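Local coordinates for protein restriction endonuclease EcoP15I, modification subunit (Escherichia coli, PDB 4ZCF) that methylates an adenine on one strand of its CAGCAG DNA recognition site using S-adenosyl-L-methionine and, together with the Res subunit, takes part in DNA restriction, at residues A448-V451 / F452-N456; T491-R494 / L495-A498. All coordinates share one frame; numbering follows the deposited sequence.

Interaction 1 (A448-V451 / F452-N456); sequences AHTV and FNLNN
The H449 ring contacts the N453 amide at its edge: ND2 of N453 lies near the ring plane, 3.4 Å from CD2 of H449, and the two flat groups stand 76° apart. The weak hydrogen bond of ND2 of N453 goes to OD1 of N502. H449 reaches this place because its CG is anti to the backbone N (chi1 -170°), which brings the ring end back alongside N453. The phenyl ring of F452 folds back over the preceding turn instead. One of its faces looks onto O of A448, with CD2 of F452 3.8 Å from that oxygen, while F464 packs against the ring in an edge-to-face arrangement from strand 461-468. On another side of the helix T450 and L454 lie side by side and point the same way, CG2 of T450 touching CD1 of L454 at 3.8 Å; both rest on I427 of helix 420-430. V451 and N455 are aligned likewise, CG1 of V451 4.0 Å from ND2 of N455, whose OD1 takes the backbone N-H of Y462. Four i to i+4 backbone bonds join the two halves, from F452 N to A448 O through N455 N to V451 O. These residues make up nearly all of helix 446-455, the crossover of the beta-alpha-beta unit between strands 434-439 and 461-468, in the Rossmann-like methyltransferase fold.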
loop_
_atom_site.group_PDB
_atom_site.type_symbol
_atom_site.label_atom_id
_atom_site.label_comp_id
_atom_site.label_asym_id
_atom_site.label_seq_id
_atom_site.Cartn_x
_atom_site.Cartn_y
_atom_site.Cartn_z
ATOM N N ALA A 448 5.030 -21.636 -7.428
ATOM C CA ALA A 448 5.934 -22.048 -8.491
ATOM C C ALA A 448 5.190 -22.982 -9.438
ATOM O O ALA A 448 5.196 -22.746 -10.635
ATOM C CB ALA A 448 7.144 -22.733 -7.879
ATOM N N HIS A 449 4.455 -23.964 -8.882
ATOM C CA HIS A 449 3.641 -24.923 -9.621
ATOM C C HIS A 449 2.599 -24.173 -10.459
ATOM O O HIS A 449 2.499 -24.404 -11.665
ATOM C CB HIS A 449 2.990 -25.930 -8.652
ATOM C CG HIS A 449 2.331 -27.110 -9.312
ATOM N ND1 HIS A 449 2.006 -28.253 -8.586
ATOM C CD2 HIS A 449 1.929 -27.285 -10.597
ATOM C CE1 HIS A 449 1.412 -29.068 -9.441
ATOM N NE2 HIS A 449 1.360 -28.538 -10.667
ATOM N N THR A 450 1.874 -23.240 -9.829
ATOM C CA THR A 450 0.874 -22.381 -10.449
ATOM C C THR A 450 1.462 -21.634 -11.654
ATOM O O THR A 450 0.764 -21.468 -12.643
ATOM C CB THR A 450 0.298 -21.445 -9.369
ATOM O OG1 THR A 450 -0.374 -22.224 -8.365
ATOM C CG2 THR A 450 -0.632 -20.396 -9.932
ATOM N N VAL A 451 2.733 -21.201 -11.589
ATOM C CA VAL A 451 3.407 -20.527 -12.717
ATOM C C VAL A 451 3.628 -21.544 -13.866
ATOM O O VAL A 451 3.365 -21.204 -15.022
ATOM C CB VAL A 451 4.689 -19.734 -12.308
ATOM C CG1 VAL A 451 5.426 -19.204 -13.526
ATOM C CG2 VAL A 451 4.341 -18.574 -11.363
ATOM N N PHE A 452 4.021 -22.807 -13.538
ATOM C CA PHE A 452 4.178 -23.882 -14.539
ATOM C C PHE A 452 2.859 -24.088 -15.287
ATOM O O PHE A 452 2.864 -23.978 -16.511
ATOM C CB PHE A 452 4.692 -25.208 -13.921
ATOM C CG PHE A 452 6.132 -25.233 -13.425
ATOM C CD1 PHE A 452 7.152 -24.616 -14.149
ATOM C CD2 PHE A 452 6.476 -25.928 -12.266
ATOM C CE1 PHE A 452 8.485 -24.691 -13.730
ATOM C CE2 PHE A 452 7.809 -25.979 -11.833
ATOM C CZ PHE A 452 8.802 -25.361 -12.571
ATOM N N ASN A 453 1.719 -24.272 -14.565
ATOM C CA ASN A 453 0.384 -24.436 -15.178
ATOM C C ASN A 453 -0.066 -23.233 -16.005
ATOM O O ASN A 453 -0.697 -23.414 -17.043
ATOM C CB ASN A 453 -0.693 -24.690 -14.122
ATOM C CG ASN A 453 -0.576 -25.945 -13.307
ATOM O OD1 ASN A 453 -1.335 -26.138 -12.353
ATOM N ND2 ASN A 453 0.372 -26.814 -13.629
ATOM N N LEU A 454 0.179 -22.004 -15.501
ATOM C CA LEU A 454 -0.232 -20.801 -16.214
ATOM C C LEU A 454 0.539 -20.620 -17.518
ATOM O O LEU A 454 -0.080 -20.425 -18.542
ATOM C CB LEU A 454 -0.191 -19.548 -15.312
ATOM C CG LEU A 454 -1.277 -19.434 -14.209
ATOM C CD1 LEU A 454 -0.888 -18.388 -13.133
ATOM C CD2 LEU A 454 -2.666 -19.139 -14.789
ATOM N N ASN A 455 1.877 -20.738 -17.491
ATOM C CA ASN A 455 2.782 -20.617 -18.642
ATOM C C ASN A 455 2.512 -21.568 -19.802
ATOM O O ASN A 455 2.754 -21.190 -20.947
ATOM C CB ASN A 455 4.231 -20.709 -18.199
ATOM C CG ASN A 455 4.798 -19.448 -17.589
ATOM O OD1 ASN A 455 4.100 -18.478 -17.273
ATOM N ND2 ASN A 455 6.099 -19.434 -17.440
ATOM N N ASN A 456 2.007 -22.744 -19.537
ATOM C CA ASN A 456 1.771 -23.689 -20.599
ATOM C C ASN A 456 0.368 -23.634 -21.066
ATOM O O ASN A 456 -0.080 -24.499 -21.745
ATOM C CB ASN A 456 2.195 -25.116 -20.234
ATOM C CG ASN A 456 1.325 -25.718 -19.202
ATOM O OD1 ASN A 456 0.372 -25.115 -18.779
ATOM N ND2 ASN A 456 1.636 -26.903 -18.797
#

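Interaction 2 (T491-R494 / L495-A498); sequences TKER and LIRA
L495 on T491 and E493 on R497 carry most of this helical turn, with R494 beside them. L495 lays its CD1 against O of T491, the same oxygen that accepts its own N-H at 3.2 Å; the leucine then packs on L97 of strand 96-99, and so does T491. E493 starts with CG anti to the backbone N (chi1 179°) and bends at the next bond (chi2 66°), which carries its carboxylate across to R497, one turn further. There a single oxygen does the work: OE2 of E493 accepts NH2 of R497 at 2.9 Å and, more weakly, NE of R497 at 2.8 Å. The oxygen sits at the edge of the guanidinium and in its plane, NH2 of R497 meets it on the anti side, and the two flat groups are turned 79° from each other. OE1 of E493 lies 3.8 Å from CG2 of I496, whose other branch runs alongside K492. R494 meets the next turn mainly through its backbone, O of R494 taking N of A498 at 3.0 Å. Its side chain is bent at the second and third torsions, and NE is hydrogen-bonded to O of S444. With NH1 of R497 on O of L406, the guanidinium is gripped by two partners, and the salt bridge adds a charged, probably rotation-limiting link to a partly exposed helix side.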
loop_
_atom_site.group_PDB
_atom_site.type_symbol
_atom_site.label_atom_id
_atom_site.label_comp_id
_atom_site.label_asym_id
_atom_site.label_seq_id
_atom_site.Cartn_x
_atom_site.Cartn_y
_atom_site.Cartn_z
ATOM N N THR A 491 10.266 -29.437 -1.285
ATOM C CA THR A 491 9.958 -28.297 -2.144
ATOM C C THR A 491 10.651 -28.468 -3.472
ATOM O O THR A 491 9.981 -28.356 -4.491
ATOM C CB THR A 491 10.295 -26.966 -1.437
ATOM O OG1 THR A 491 9.535 -26.910 -0.233
ATOM C CG2 THR A 491 10.008 -25.734 -2.306
ATOM N N LYS A 492 11.976 -28.735 -3.469
ATOM C CA LYS A 492 12.790 -28.941 -4.684
ATOM C C LYS A 492 12.200 -30.079 -5.527
ATOM O O LYS A 492 11.955 -29.879 -6.718
ATOM C CB LYS A 492 14.265 -29.215 -4.313
ATOM C CG LYS A 492 15.201 -29.477 -5.509
ATOM C CD LYS A 492 16.564 -29.975 -4.995
ATOM C CE LYS A 492 17.600 -30.079 -6.091
ATOM N NZ LYS A 492 18.916 -30.506 -5.552
ATOM N N GLU A 493 11.896 -31.227 -4.883
ATOM C CA GLU A 493 11.278 -32.391 -5.506
ATOM C C GLU A 493 9.900 -32.100 -6.090
ATOM O O GLU A 493 9.624 -32.560 -7.204
ATOM C CB GLU A 493 11.219 -33.585 -4.525
ATOM C CG GLU A 493 10.570 -34.861 -5.066
ATOM C CD GLU A 493 11.235 -35.626 -6.204
ATOM O OE1 GLU A 493 11.978 -35.015 -7.007
ATOM O OE2 GLU A 493 10.964 -36.843 -6.325
ATOM N N ARG A 494 9.041 -31.336 -5.362
ATOM C CA ARG A 494 7.684 -30.992 -5.837
ATOM C C ARG A 494 7.733 -30.213 -7.125
ATOM O O ARG A 494 6.855 -30.385 -7.969
ATOM C CB ARG A 494 6.881 -30.185 -4.793
ATOM C CG ARG A 494 5.396 -30.165 -5.098
ATOM C CD ARG A 494 4.811 -28.869 -5.661
ATOM N NE ARG A 494 3.966 -28.299 -4.610
ATOM C CZ ARG A 494 2.725 -27.858 -4.745
ATOM N NH1 ARG A 494 2.159 -27.803 -5.937
ATOM N NH2 ARG A 494 2.056 -27.423 -3.690
ATOM N N LEU A 495 8.723 -29.310 -7.251
ATOM C CA LEU A 495 8.909 -28.467 -8.430
ATOM C C LEU A 495 9.464 -29.286 -9.576
ATOM O O LEU A 495 9.062 -29.077 -10.708
ATOM C CB LEU A 495 9.833 -27.300 -8.085
ATOM C CG LEU A 495 9.237 -26.047 -7.452
ATOM C CD1 LEU A 495 8.390 -26.373 -6.264
ATOM C CD2 LEU A 495 10.333 -25.094 -7.026
ATOM N N ILE A 496 10.373 -30.239 -9.283
ATOM C CA ILE A 496 10.933 -31.181 -10.266
ATOM C C ILE A 496 9.777 -31.974 -10.899
ATOM O O ILE A 496 9.656 -31.999 -12.129
ATOM C CB ILE A 496 12.027 -32.097 -9.639
ATOM C CG1 ILE A 496 13.378 -31.331 -9.531
ATOM C CG2 ILE A 496 12.185 -33.422 -10.444
ATOM C CD1 ILE A 496 14.377 -31.961 -8.571
ATOM N N ARG A 497 8.898 -32.552 -10.054
ATOM C CA ARG A 497 7.730 -33.324 -10.488
ATOM C C ARG A 497 6.715 -32.484 -11.263
ATOM O O ARG A 497 6.240 -32.913 -12.314
ATOM C CB ARG A 497 7.090 -34.068 -9.305
ATOM C CG ARG A 497 8.002 -35.167 -8.780
ATOM C CD ARG A 497 7.306 -36.034 -7.763
ATOM N NE ARG A 497 8.241 -36.853 -6.991
ATOM C CZ ARG A 497 7.898 -37.908 -6.264
ATOM N NH1 ARG A 497 6.647 -38.337 -6.255
ATOM N NH2 ARG A 497 8.810 -38.575 -5.591
ATOM N N ALA A 498 6.427 -31.275 -10.765
ATOM C CA ALA A 498 5.502 -30.310 -11.337
ATOM C C ALA A 498 6.034 -29.763 -12.654
ATOM O O ALA A 498 5.250 -29.316 -13.490
ATOM C CB ALA A 498 5.282 -29.171 -10.344
#

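Overall arrangement
From the N terminus, interaction 1 comes first, within helix 446-455, and is complete before interaction 2 begins in helix 487-500. Each closes only a helical turn, and the two neither nest nor cross. Strand 461-468 lies between them in sequence; helix 487-500 then leads on to strand 508-514, which lies beyond strand 96-99 in the same mixed sheet. The helices touch directly: NH1 of R494 makes a weak hydrogen bond to ND1 of H449, CB of A498 packs on the H449 ring, and CE2 of F452 reaches O of L495. Together they join two neighbouring connections of the methyltransferase sheet, well away from the bound DNA.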